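Local coordinates for protein 7beta-hydroxysteroid dehydrogenase (Collinsella aerofaciens ATCC 25986, PDB 5GT9) that reduces the 7-oxo group of 7-oxolithocholate with NADPH to yield ursodeoxycholate, probably contributing to the formation of this bile acid in the human colon, at residues L12-T17 / M88-C93; A16-G21 / L190-L195; N140-T145 / V183-T188. One frame throughout, in Å; residues are numbered along the deposited sequence.

Interaction 1 of 3, residues L12-T17 / M88-C93. With NAP (NADP nicotinamide-adenine-dinucleotide phosphate), chain D.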
loop_
_atom_site.group_PDB
_atom_site.type_symbol
_atom_site.label_atom_id
_atom_site.label_comp_id
_atom_site.label_asym_id
_atom_site.label_seq_id
_atom_site.Cartn_x
_atom_site.Cartn_y
_atom_site.Cartn_z
ATOM N N LEU B 12 -21.094 20.182 -5.337
ATOM C CA LEU B 12 -19.901 20.998 -5.595
ATOM C C LEU B 12 -18.626 20.110 -5.482
ATOM O O LEU B 12 -18.346 19.597 -4.408
ATOM C CB LEU B 12 -19.874 22.107 -4.564
ATOM C CG LEU B 12 -18.612 23.000 -4.450
ATOM C CD1 LEU B 12 -18.412 23.749 -5.753
ATOM C CD2 LEU B 12 -18.856 23.965 -3.266
ATOM N N ILE B 13 -17.880 19.995 -6.563
ATOM C CA ILE B 13 -16.653 19.166 -6.603
ATOM C C ILE B 13 -15.493 20.137 -6.601
ATOM O O ILE B 13 -15.221 20.792 -7.585
ATOM C CB ILE B 13 -16.611 18.149 -7.764
ATOM C CG1 ILE B 13 -17.940 17.355 -7.797
ATOM C CG2 ILE B 13 -15.426 17.210 -7.632
ATOM C CD1 ILE B 13 -18.370 16.692 -6.496
ATOM N N LEU B 14 -14.767 20.188 -5.498
ATOM C CA LEU B 14 -13.663 21.137 -5.357
ATOM C C LEU B 14 -12.371 20.381 -5.776
ATOM O O LEU B 14 -11.754 19.661 -4.995
ATOM C CB LEU B 14 -13.593 21.688 -3.959
ATOM C CG LEU B 14 -14.830 22.530 -3.626
ATOM C CD1 LEU B 14 -15.016 22.622 -2.151
ATOM C CD2 LEU B 14 -14.731 23.914 -4.231
ATOM N N GLY B 15 -12.031 20.547 -7.036
ATOM C CA GLY B 15 -10.862 19.905 -7.696
ATOM C C GLY B 15 -11.383 18.846 -8.566
ATOM O O GLY B 15 -11.354 17.661 -8.221
ATOM N N ALA B 16 -11.884 19.252 -9.737
ATOM C CA ALA B 16 -12.827 18.400 -10.438
ATOM C C ALA B 16 -12.334 17.801 -11.736
ATOM O O ALA B 16 -13.031 16.944 -12.334
ATOM C CB ALA B 16 -14.077 19.196 -10.691
ATOM N N THR B 17 -11.161 18.235 -12.218
ATOM C CA THR B 17 -10.869 18.142 -13.661
ATOM C C THR B 17 -10.615 16.722 -14.127
ATOM O O THR B 17 -11.054 16.324 -15.175
ATOM C CB THR B 17 -9.687 19.052 -14.026
ATOM O OG1 THR B 17 -9.910 20.346 -13.424
ATOM C CG2 THR B 17 -9.552 19.207 -15.570
ATOM N N MET B 88 -21.011 18.615 -1.084
ATOM C CA MET B 88 -19.646 19.138 -1.304
ATOM C C MET B 88 -18.611 18.007 -1.159
ATOM O O MET B 88 -18.738 17.155 -0.294
ATOM C CB MET B 88 -19.381 20.240 -0.287
ATOM C CG MET B 88 -18.096 20.999 -0.511
ATOM S SD MET B 88 -17.467 21.804 1.025
ATOM C CE MET B 88 -16.427 20.448 1.525
ATOM N N SER B 89 -17.572 18.007 -2.012
ATOM C CA SER B 89 -16.386 17.195 -1.780
ATOM C C SER B 89 -15.133 17.998 -2.003
ATOM O O SER B 89 -14.952 18.609 -3.070
ATOM C CB SER B 89 -16.393 15.970 -2.690
ATOM O OG SER B 89 -15.214 15.202 -2.543
ATOM N N TYR B 90 -14.230 17.968 -1.030
ATOM C CA TYR B 90 -12.925 18.548 -1.195
ATOM C C TYR B 90 -11.958 17.470 -1.661
ATOM O O TYR B 90 -11.637 16.559 -0.893
ATOM C CB TYR B 90 -12.433 19.242 0.058
ATOM C CG TYR B 90 -11.371 20.278 -0.221
ATOM C CD1 TYR B 90 -11.726 21.535 -0.751
ATOM C CD2 TYR B 90 -10.009 19.995 -0.054
ATOM C CE1 TYR B 90 -10.779 22.475 -1.060
ATOM C CE2 TYR B 90 -9.066 20.957 -0.339
ATOM C CZ TYR B 90 -9.451 22.199 -0.810
ATOM O OH TYR B 90 -8.504 23.170 -1.141
ATOM N N VAL B 91 -11.545 17.577 -2.904
ATOM C CA VAL B 91 -10.765 16.505 -3.591
ATOM C C VAL B 91 -9.302 16.938 -3.822
ATOM O O VAL B 91 -8.413 16.080 -3.780
ATOM C CB VAL B 91 -11.405 16.208 -4.974
ATOM C CG1 VAL B 91 -10.674 15.068 -5.666
ATOM C CG2 VAL B 91 -12.859 15.796 -4.774
ATOM N N ALA B 92 -9.070 18.215 -4.145
ATOM C CA ALA B 92 -7.727 18.720 -4.542
ATOM C C ALA B 92 -6.715 18.527 -3.404
ATOM O O ALA B 92 -7.028 18.651 -2.245
ATOM C CB ALA B 92 -7.757 20.203 -4.887
ATOM N N CYS B 93 -5.467 18.328 -3.819
ATOM C CA CYS B 93 -4.360 18.350 -2.860
ATOM C C CYS B 93 -3.150 18.990 -3.531
ATOM O O CYS B 93 -3.073 19.079 -4.749
ATOM C CB CYS B 93 -4.099 16.903 -2.413
ATOM S SG CYS B 93 -3.115 15.946 -3.564
HETATM P PA NAP D . -6.787 14.235 -8.920
HETATM O O1A NAP D . -7.761 13.144 -8.552
HETATM O O2A NAP D . -6.492 14.432 -10.376
HETATM O O5B NAP D . -7.342 15.647 -8.384
HETATM C C5B NAP D . -8.522 16.177 -8.946
HETATM C C4B NAP D . -8.294 17.581 -9.497
HETATM O O4B NAP D . -8.169 18.571 -8.498
HETATM C C3B NAP D . -7.043 17.677 -10.331
HETATM O O3B NAP D . -7.241 17.053 -11.580
HETATM C C2B NAP D . -6.800 19.163 -10.357
HETATM O O2B NAP D . -7.197 19.668 -11.663
HETATM C C1B NAP D . -7.622 19.671 -9.164
HETATM N N9A NAP D . -6.735 20.521 -8.397
HETATM C C8A NAP D . -5.472 20.234 -7.923
HETATM N N7A NAP D . -4.962 21.314 -7.334
HETATM C C5A NAP D . -5.853 22.297 -7.396
HETATM C C6A NAP D . -5.882 23.676 -7.037
HETATM N N6A NAP D . -4.837 24.276 -6.355
HETATM N N1A NAP D . -7.019 24.321 -7.270
HETATM C C2A NAP D . -8.090 23.778 -7.909
HETATM N N3A NAP D . -8.112 22.524 -8.294
HETATM C C4A NAP D . -7.032 21.758 -8.078
HETATM O O3 NAP D . -5.393 14.346 -8.113
HETATM P PN NAP D . -4.704 13.380 -7.041
HETATM O O1N NAP D . -3.287 13.926 -6.817
HETATM O O2N NAP D . -4.947 11.962 -7.513
HETATM O O5D NAP D . -5.475 13.765 -5.687
HETATM C C5D NAP D . -6.880 13.538 -5.550
HETATM C C4D NAP D . -7.140 13.258 -4.064
HETATM O O4D NAP D . -6.835 11.882 -3.788
HETATM C C3D NAP D . -6.314 14.091 -3.108
HETATM O O3D NAP D . -7.108 14.558 -2.036
HETATM C C2D NAP D . -5.226 13.157 -2.644
HETATM O O2D NAP D . -4.649 13.484 -1.388
HETATM C C1D NAP D . -5.931 11.796 -2.688
HETATM N N1N NAP D . -4.945 10.708 -2.866
HETATM C C2N NAP D . -4.614 10.323 -4.128
HETATM C C3N NAP D . -3.664 9.339 -4.323
HETATM C C7N NAP D . -3.285 8.852 -5.676
HETATM O O7N NAP D . -2.631 7.831 -5.686
HETATM N N7N NAP D . -3.747 9.438 -6.827
HETATM C C4N NAP D . -3.104 8.723 -3.215
HETATM C C5N NAP D . -3.509 9.070 -1.937
HETATM C C6N NAP D . -4.417 10.126 -1.791
HETATM P P2B NAP D . -6.674 21.140 -12.179
HETATM O O1X NAP D . -7.418 21.409 -13.494
HETATM O O2X NAP D . -6.950 22.173 -11.203
HETATM O O3X NAP D . -5.204 20.902 -12.500
#

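Interaction 2 of 3, residues A16-G21 / L190-L195. With NAP (NADP nicotinamide-adenine-dinucleotide phosphate), chain D.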
loop_
_atom_site.group_PDB
_atom_site.type_symbol
_atom_site.label_atom_id
_atom_site.label_comp_id
_atom_site.label_asym_id
_atom_site.label_seq_id
_atom_site.Cartn_x
_atom_site.Cartn_y
_atom_site.Cartn_z
ATOM N N ALA B 16 -11.884 19.252 -9.737
ATOM C CA ALA B 16 -12.827 18.400 -10.438
ATOM C C ALA B 16 -12.334 17.801 -11.736
ATOM O O ALA B 16 -13.031 16.944 -12.334
ATOM C CB ALA B 16 -14.077 19.196 -10.691
ATOM N N THR B 17 -11.161 18.235 -12.218
ATOM C CA THR B 17 -10.869 18.142 -13.661
ATOM C C THR B 17 -10.615 16.722 -14.127
ATOM O O THR B 17 -11.054 16.324 -15.175
ATOM C CB THR B 17 -9.687 19.052 -14.026
ATOM O OG1 THR B 17 -9.910 20.346 -13.424
ATOM C CG2 THR B 17 -9.552 19.207 -15.570
ATOM N N GLU B 18 -9.892 15.962 -13.305
ATOM C CA GLU B 18 -9.410 14.658 -13.696
ATOM C C GLU B 18 -9.438 13.800 -12.434
ATOM O O GLU B 18 -9.863 14.234 -11.351
ATOM C CB GLU B 18 -7.958 14.692 -14.230
ATOM C CG GLU B 18 -7.824 15.108 -15.692
ATOM C CD GLU B 18 -6.375 15.132 -16.233
ATOM O OE1 GLU B 18 -5.436 15.623 -15.552
ATOM O OE2 GLU B 18 -6.171 14.658 -17.376
ATOM N N GLY B 19 -9.136 12.530 -12.654
ATOM C CA GLY B 19 -8.853 11.602 -11.555
ATOM C C GLY B 19 -10.044 11.418 -10.612
ATOM O O GLY B 19 -11.135 11.113 -11.075
ATOM N N VAL B 20 -9.791 11.521 -9.308
ATOM C CA VAL B 20 -10.840 11.328 -8.271
ATOM C C VAL B 20 -11.886 12.411 -8.388
ATOM O O VAL B 20 -13.102 12.135 -8.256
ATOM C CB VAL B 20 -10.195 11.319 -6.844
ATOM C CG1 VAL B 20 -11.283 11.228 -5.771
ATOM C CG2 VAL B 20 -9.229 10.170 -6.635
ATOM N N GLY B 21 -11.492 13.614 -8.816
ATOM C CA GLY B 21 -12.427 14.722 -8.911
ATOM C C GLY B 21 -13.428 14.489 -10.053
ATOM O O GLY B 21 -14.631 14.679 -9.880
ATOM N N LEU B 190 -5.447 5.345 -9.463
ATOM C CA LEU B 190 -5.059 5.614 -10.878
ATOM C C LEU B 190 -5.538 6.984 -11.355
ATOM O O LEU B 190 -6.575 7.081 -11.998
ATOM C CB LEU B 190 -5.661 4.558 -11.819
ATOM C CG LEU B 190 -5.250 3.098 -11.602
ATOM C CD1 LEU B 190 -6.078 2.138 -12.436
ATOM C CD2 LEU B 190 -3.770 2.914 -11.891
ATOM N N THR B 191 -4.819 8.014 -11.005
ATOM C CA THR B 191 -5.109 9.370 -11.493
ATOM C C THR B 191 -3.847 9.782 -12.281
ATOM O O THR B 191 -2.823 9.121 -12.186
ATOM C CB THR B 191 -5.328 10.344 -10.351
ATOM O OG1 THR B 191 -4.132 10.489 -9.585
ATOM C CG2 THR B 191 -6.469 9.840 -9.378
ATOM N N PRO B 192 -3.930 10.858 -13.057
ATOM C CA PRO B 192 -2.721 11.342 -13.758
ATOM C C PRO B 192 -1.546 11.560 -12.826
ATOM O O PRO B 192 -0.401 11.233 -13.197
ATOM C CB PRO B 192 -3.210 12.653 -14.370
ATOM C CG PRO B 192 -4.641 12.411 -14.638
ATOM C CD PRO B 192 -5.145 11.584 -13.490
ATOM N N SER B 193 -1.788 12.138 -11.651
ATOM C CA SER B 193 -0.688 12.328 -10.674
ATOM C C SER B 193 0.070 11.034 -10.400
ATOM O O SER B 193 1.309 11.024 -10.382
ATOM C CB SER B 193 -1.210 12.866 -9.348
ATOM O OG SER B 193 -1.708 14.177 -9.486
ATOM N N LEU B 194 -0.660 9.946 -10.147
ATOM C CA LEU B 194 -0.045 8.682 -9.848
ATOM C C LEU B 194 0.755 8.236 -11.037
ATOM O O LEU B 194 1.900 7.765 -10.884
ATOM C CB LEU B 194 -1.053 7.590 -9.506
ATOM C CG LEU B 194 -0.363 6.223 -9.430
ATOM C CD1 LEU B 194 0.609 6.242 -8.247
ATOM C CD2 LEU B 194 -1.342 5.074 -9.325
ATOM N N LEU B 195 0.118 8.309 -12.208
ATOM C CA LEU B 195 0.672 7.733 -13.412
ATOM C C LEU B 195 1.985 8.419 -13.748
ATOM O O LEU B 195 2.879 7.796 -14.323
ATOM C CB LEU B 195 -0.316 7.853 -14.574
ATOM C CG LEU B 195 -1.636 7.089 -14.407
ATOM C CD1 LEU B 195 -2.521 7.277 -15.613
ATOM C CD2 LEU B 195 -1.406 5.627 -14.177
HETATM P PA NAP D . -6.787 14.235 -8.920
HETATM O O1A NAP D . -7.761 13.144 -8.552
HETATM O O2A NAP D . -6.492 14.432 -10.376
HETATM O O5B NAP D . -7.342 15.647 -8.384
HETATM C C5B NAP D . -8.522 16.177 -8.946
HETATM C C4B NAP D . -8.294 17.581 -9.497
HETATM O O4B NAP D . -8.169 18.571 -8.498
HETATM C C3B NAP D . -7.043 17.677 -10.331
HETATM O O3B NAP D . -7.241 17.053 -11.580
HETATM C C2B NAP D . -6.800 19.163 -10.357
HETATM O O2B NAP D . -7.197 19.668 -11.663
HETATM C C1B NAP D . -7.622 19.671 -9.164
HETATM N N9A NAP D . -6.735 20.521 -8.397
HETATM C C8A NAP D . -5.472 20.234 -7.923
HETATM N N7A NAP D . -4.962 21.314 -7.334
HETATM C C5A NAP D . -5.853 22.297 -7.396
HETATM C C6A NAP D . -5.882 23.676 -7.037
HETATM N N6A NAP D . -4.837 24.276 -6.355
HETATM N N1A NAP D . -7.019 24.321 -7.270
HETATM C C2A NAP D . -8.090 23.778 -7.909
HETATM N N3A NAP D . -8.112 22.524 -8.294
HETATM C C4A NAP D . -7.032 21.758 -8.078
HETATM O O3 NAP D . -5.393 14.346 -8.113
HETATM P PN NAP D . -4.704 13.380 -7.041
HETATM O O1N NAP D . -3.287 13.926 -6.817
HETATM O O2N NAP D . -4.947 11.962 -7.513
HETATM O O5D NAP D . -5.475 13.765 -5.687
HETATM C C5D NAP D . -6.880 13.538 -5.550
HETATM C C4D NAP D . -7.140 13.258 -4.064
HETATM O O4D NAP D . -6.835 11.882 -3.788
HETATM C C3D NAP D . -6.314 14.091 -3.108
HETATM O O3D NAP D . -7.108 14.558 -2.036
HETATM C C2D NAP D . -5.226 13.157 -2.644
HETATM O O2D NAP D . -4.649 13.484 -1.388
HETATM C C1D NAP D . -5.931 11.796 -2.688
HETATM N N1N NAP D . -4.945 10.708 -2.866
HETATM C C2N NAP D . -4.614 10.323 -4.128
HETATM C C3N NAP D . -3.664 9.339 -4.323
HETATM C C7N NAP D . -3.285 8.852 -5.676
HETATM O O7N NAP D . -2.631 7.831 -5.686
HETATM N N7N NAP D . -3.747 9.438 -6.827
HETATM C C4N NAP D . -3.104 8.723 -3.215
HETATM C C5N NAP D . -3.509 9.070 -1.937
HETATM C C6N NAP D . -4.417 10.126 -1.791
HETATM P P2B NAP D . -6.674 21.140 -12.179
HETATM O O1X NAP D . -7.418 21.409 -13.494
HETATM O O2X NAP D . -6.950 22.173 -11.203
HETATM O O3X NAP D . -5.204 20.902 -12.500
#

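Interaction 3 of 3, residues N140-T145 / V183-T188. With NAP (NADP nicotinamide-adenine-dinucleotide phosphate), chain D.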
loop_
_atom_site.group_PDB
_atom_site.type_symbol
_atom_site.label_atom_id
_atom_site.label_comp_id
_atom_site.label_asym_id
_atom_site.label_seq_id
_atom_site.Cartn_x
_atom_site.Cartn_y
_atom_site.Cartn_z
ATOM N N ASN B 140 -15.152 14.342 2.082
ATOM C CA ASN B 140 -13.793 14.872 1.840
ATOM C C ASN B 140 -12.813 13.754 1.606
ATOM O O ASN B 140 -13.000 12.674 2.163
ATOM C CB ASN B 140 -13.393 15.776 3.034
ATOM C CG ASN B 140 -14.268 17.037 3.103
ATOM O OD1 ASN B 140 -14.660 17.597 2.053
ATOM N ND2 ASN B 140 -14.615 17.472 4.302
ATOM N N VAL B 141 -11.743 14.040 0.881
ATOM C CA VAL B 141 -10.760 13.049 0.496
ATOM C C VAL B 141 -9.501 13.244 1.355
ATOM O O VAL B 141 -8.935 14.348 1.399
ATOM C CB VAL B 141 -10.407 13.138 -0.944
ATOM C CG1 VAL B 141 -9.432 12.017 -1.276
ATOM C CG2 VAL B 141 -11.673 12.948 -1.805
ATOM N N SER B 142 -9.064 12.203 2.028
ATOM C CA SER B 142 -7.778 12.241 2.728
ATOM C C SER B 142 -6.840 11.197 2.036
ATOM O O SER B 142 -7.156 10.621 1.002
ATOM C CB SER B 142 -7.922 11.987 4.199
ATOM O OG SER B 142 -6.687 12.262 4.904
ATOM N N SER B 143 -5.700 10.964 2.667
ATOM C CA SER B 143 -4.656 10.133 2.089
ATOM C C SER B 143 -4.092 9.282 3.172
ATOM O O SER B 143 -4.070 9.691 4.347
ATOM C CB SER B 143 -3.513 11.020 1.657
ATOM O OG SER B 143 -2.572 10.243 0.976
ATOM N N MET B 144 -3.526 8.132 2.781
ATOM C CA MET B 144 -2.919 7.265 3.799
ATOM C C MET B 144 -1.767 7.990 4.497
ATOM O O MET B 144 -1.488 7.694 5.686
ATOM C CB MET B 144 -2.468 5.926 3.196
ATOM C CG MET B 144 -3.648 4.908 2.913
ATOM S SD MET B 144 -3.047 3.463 1.967
ATOM C CE MET B 144 -2.511 2.504 3.407
ATOM N N THR B 145 -1.149 9.003 3.851
ATOM C CA THR B 145 -0.067 9.769 4.507
ATOM C C THR B 145 -0.531 10.621 5.689
ATOM O O THR B 145 0.267 10.996 6.566
ATOM C CB THR B 145 0.659 10.668 3.506
ATOM O OG1 THR B 145 -0.267 11.613 2.979
ATOM C CG2 THR B 145 1.306 9.837 2.466
ATOM N N VAL B 183 -15.337 11.056 5.645
ATOM C CA VAL B 183 -14.004 11.225 5.025
ATOM C C VAL B 183 -13.643 9.882 4.475
ATOM O O VAL B 183 -13.775 8.861 5.180
ATOM C CB VAL B 183 -12.941 11.800 6.019
ATOM C CG1 VAL B 183 -12.905 11.118 7.373
ATOM C CG2 VAL B 183 -11.559 11.803 5.380
ATOM N N ILE B 184 -13.144 9.893 3.258
ATOM C CA ILE B 184 -12.597 8.658 2.640
ATOM C C ILE B 184 -11.126 8.878 2.346
ATOM O O ILE B 184 -10.725 9.908 1.733
ATOM C CB ILE B 184 -13.370 8.236 1.360
ATOM C CG1 ILE B 184 -12.846 6.814 0.937
ATOM C CG2 ILE B 184 -13.246 9.260 0.268
ATOM C CD1 ILE B 184 -13.871 5.908 0.351
ATOM N N THR B 185 -10.317 7.950 2.879
ATOM C CA THR B 185 -8.853 8.046 2.907
ATOM C C THR B 185 -8.341 7.125 1.799
ATOM O O THR B 185 -8.633 5.935 1.815
ATOM C CB THR B 185 -8.318 7.605 4.266
ATOM O OG1 THR B 185 -8.737 8.574 5.252
ATOM C CG2 THR B 185 -6.815 7.509 4.257
ATOM N N LEU B 186 -7.735 7.725 0.763
ATOM C CA LEU B 186 -7.193 6.967 -0.340
ATOM C C LEU B 186 -5.734 6.545 -0.156
ATOM O O LEU B 186 -4.940 7.238 0.442
ATOM C CB LEU B 186 -7.310 7.818 -1.628
ATOM C CG LEU B 186 -8.704 8.307 -2.003
ATOM C CD1 LEU B 186 -8.741 8.821 -3.440
ATOM C CD2 LEU B 186 -9.821 7.375 -1.729
ATOM N N GLY B 187 -5.419 5.386 -0.723
ATOM C CA GLY B 187 -4.071 5.034 -1.044
ATOM C C GLY B 187 -3.857 5.252 -2.517
ATOM O O GLY B 187 -4.567 6.020 -3.177
ATOM N N THR B 188 -2.886 4.519 -3.052
ATOM C CA THR B 188 -2.588 4.624 -4.482
ATOM C C THR B 188 -3.791 4.392 -5.377
ATOM O O THR B 188 -4.402 3.329 -5.374
ATOM C CB THR B 188 -1.467 3.600 -4.836
ATOM O OG1 THR B 188 -0.415 3.788 -3.908
ATOM C CG2 THR B 188 -0.917 3.879 -6.206
HETATM P PA NAP D . -6.787 14.235 -8.920
HETATM O O1A NAP D . -7.761 13.144 -8.552
HETATM O O2A NAP D . -6.492 14.432 -10.376
HETATM O O5B NAP D . -7.342 15.647 -8.384
HETATM C C5B NAP D . -8.522 16.177 -8.946
HETATM C C4B NAP D . -8.294 17.581 -9.497
HETATM O O4B NAP D . -8.169 18.571 -8.498
HETATM C C3B NAP D . -7.043 17.677 -10.331
HETATM O O3B NAP D . -7.241 17.053 -11.580
HETATM C C2B NAP D . -6.800 19.163 -10.357
HETATM O O2B NAP D . -7.197 19.668 -11.663
HETATM C C1B NAP D . -7.622 19.671 -9.164
HETATM N N9A NAP D . -6.735 20.521 -8.397
HETATM C C8A NAP D . -5.472 20.234 -7.923
HETATM N N7A NAP D . -4.962 21.314 -7.334
HETATM C C5A NAP D . -5.853 22.297 -7.396
HETATM C C6A NAP D . -5.882 23.676 -7.037
HETATM N N6A NAP D . -4.837 24.276 -6.355
HETATM N N1A NAP D . -7.019 24.321 -7.270
HETATM C C2A NAP D . -8.090 23.778 -7.909
HETATM N N3A NAP D . -8.112 22.524 -8.294
HETATM C C4A NAP D . -7.032 21.758 -8.078
HETATM O O3 NAP D . -5.393 14.346 -8.113
HETATM P PN NAP D . -4.704 13.380 -7.041
HETATM O O1N NAP D . -3.287 13.926 -6.817
HETATM O O2N NAP D . -4.947 11.962 -7.513
HETATM O O5D NAP D . -5.475 13.765 -5.687
HETATM C C5D NAP D . -6.880 13.538 -5.550
HETATM C C4D NAP D . -7.140 13.258 -4.064
HETATM O O4D NAP D . -6.835 11.882 -3.788
HETATM C C3D NAP D . -6.314 14.091 -3.108
HETATM O O3D NAP D . -7.108 14.558 -2.036
HETATM C C2D NAP D . -5.226 13.157 -2.644
HETATM O O2D NAP D . -4.649 13.484 -1.388
HETATM C C1D NAP D . -5.931 11.796 -2.688
HETATM N N1N NAP D . -4.945 10.708 -2.866
HETATM C C2N NAP D . -4.614 10.323 -4.128
HETATM C C3N NAP D . -3.664 9.339 -4.323
HETATM C C7N NAP D . -3.285 8.852 -5.676
HETATM O O7N NAP D . -2.631 7.831 -5.686
HETATM N N7N NAP D . -3.747 9.438 -6.827
HETATM C C4N NAP D . -3.104 8.723 -3.215
HETATM C C5N NAP D . -3.509 9.070 -1.937
HETATM C C6N NAP D . -4.417 10.126 -1.791
HETATM P P2B NAP D . -6.674 21.140 -12.179
HETATM O O1X NAP D . -7.418 21.409 -13.494
HETATM O O2X NAP D . -6.950 22.173 -11.203
HETATM O O3X NAP D . -5.204 20.902 -12.500
#

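Interaction 1 of 3, residues L12-T17 / M88-C93
In the Rossmann fold of this short-chain dehydrogenase, strands 10-14 and 85-90 lie side by side and parallel at the middle of the sheet, and L12-L14 pair with M88-Y90 where both chains run out toward NADP. S89 spans the strand pair with its backbone: S89 N donates to L12 O (3.0 Å), and S89 O accepts from L14 N (2.9 Å). L14 O then receives two donors, V91 N at 3.0 Å and A92 N at 3.2 Å, so the turn after strand 85-90 is gripped at one point. On the sheet face covered by helix 105-133, L14 CD1 meets M88 CG (3.8 Å) and lies in plane at the edge of the Y90 ring, while Y90 OH bonds to V114 O. On the face against helix 19-30, V91 has CG1 anti to its N (chi1 -177°), which leaves CG2 to cross I13 CG2 at 4.1 Å and turns CG1 toward C5B of the dinucleotide. Reduced to an alanine, V91 would lose both methyls and probably leave a gap beside I13 CG2 and beside C5B. G15 must stay bare: a CB there would strike A92 N and the adenosine-ribose O4B. O3D of the nicotinamide ribose donates to V91 O, and T17 OG1 donates to the 2'-phosphate oxygen O1X at 2.7 Å. L14 O, at the strand end, is thus taken up by two backbone donors, and V91 O, in the loop beyond, by the nicotinamide ribose; the T17 hydroxyl probably helps to favour NADP, which carries this phosphate.

Interaction 2 of 3, residues A16-G21 / L190-L195
T191 and G19 meet over the pyrophosphate of NADP, and the T191 side chain does most of the work. Its CB stands 3.9 Å from G19 CA and also close to the phosphate oxygen O2N. From there the chain forks. T191 OG1, set between the backbone N and the carbonyl carbon (chi1 64°), donates to NAP O2N at 2.7 Å, with the carboxamide nitrogen N7N of the nicotinamide also near. T191 CG2 lies against oxygens of both phosphates, 3.2 Å from NAP O2N and 3.6 Å from NAP O1A. The same CG2 sits 3.7 Å from G19 CA and meets V20 CG2 at 3.9 Å, the two side chains crossing at a slant. Hydroxyl and methyl alike therefore abut the pyrophosphate, and the methyl fills the space between it and G19-V20.

The glycine-rich turn G15-G21 leading into helix 19-30 carries the GxxxGxG pattern of the short-chain dehydrogenases. V20 N, in the first turn of that helix, donates to NAP O1A at 2.7 Å, so the two segments hold the two neighbouring phosphates. G19 has a positive phi (62°), and a CB on it would run into both T191 CG2 and O1A, which explains the close approach. Farther out, E18 crosses P192 at a slant, E18 OE1 3.4 Å from P192 CG. The charge of E18 is answered elsewhere: OE1 forms a salt bridge with R41 and OE2 with K44. T191 is also the N-cap of helix 192-195.

No hydrogen bond joins the segments directly; the cofactor bridges them. The N-terminal end of helix 19-30 probably helps to offset the negative charge of the pyrophosphate, while the 192-195 side contributes the T191 hydroxyl.

Interaction 3 of 3, residues N140-T145 / V183-T188
L186 and G187 lie over one face of the nicotinamide ring of NADP, and S143, paired with L186 on the neighbouring strand, stands with its OG at the ring edge. L186 CB is 3.7 Å from C6N, and G187 O is on that same side, 3.1 Å from C4N, the carbon that exchanges hydride. S143 OG comes in past the C5N-C6N edge, displaced to the other side, and is hydrogen-bonded to Y156 OH. Peptide groups are turned as well: L186 N reaches S142 O at 3.0 Å from above its carbonyl plane, 49° out of it, whereas I184 N meets N140 O nearly head-on. These bonds join two parallel strands of the Rossmann sheet, whose segments 140-143 and 183-186 cross at -34°, and S143, inferred to stabilise the transition state, ends the first of them beside the proposed proton acceptor Y156. V141 CG1 packs on L186 CG at 3.9 Å, over the helix 19-30 face. On the opposite sheet face T185 CG2, anti to its N, presses on S143 C at 3.4 Å. M144 N donates to L186 O, and its bent chain lays SD 3.5 Å from G187 CA, where a CB would collide; S193 of the second subunit packs against M144.

How the interactions relate
All three interactions line one NADP molecule. Interaction 1 spans it, with T17 at the 2'-phosphate, G15 and A92 at the adenosine and V91 at the nicotinamide ribose; interaction 2 takes the pyrophosphate, and interaction 3 the nicotinamide beside S143 and Y156. Interactions 1 and 2, with centres about 11 Å apart, share A16 and T17 and touch where V91 CG1 meets V20 CG1 at 3.9 Å. Interactions 1 and 3, centres about 13 Å apart, are neighbours in one sheet: Y90 O lies 3.1 Å from V141 N, and N140 OD1 is as near to Y90 N. Beside the cofactor, V20 CG2 packs on L186 CD1 at 3.5 Å and L194 CD2 on T188 CG2, joining interaction 2 to interaction 3.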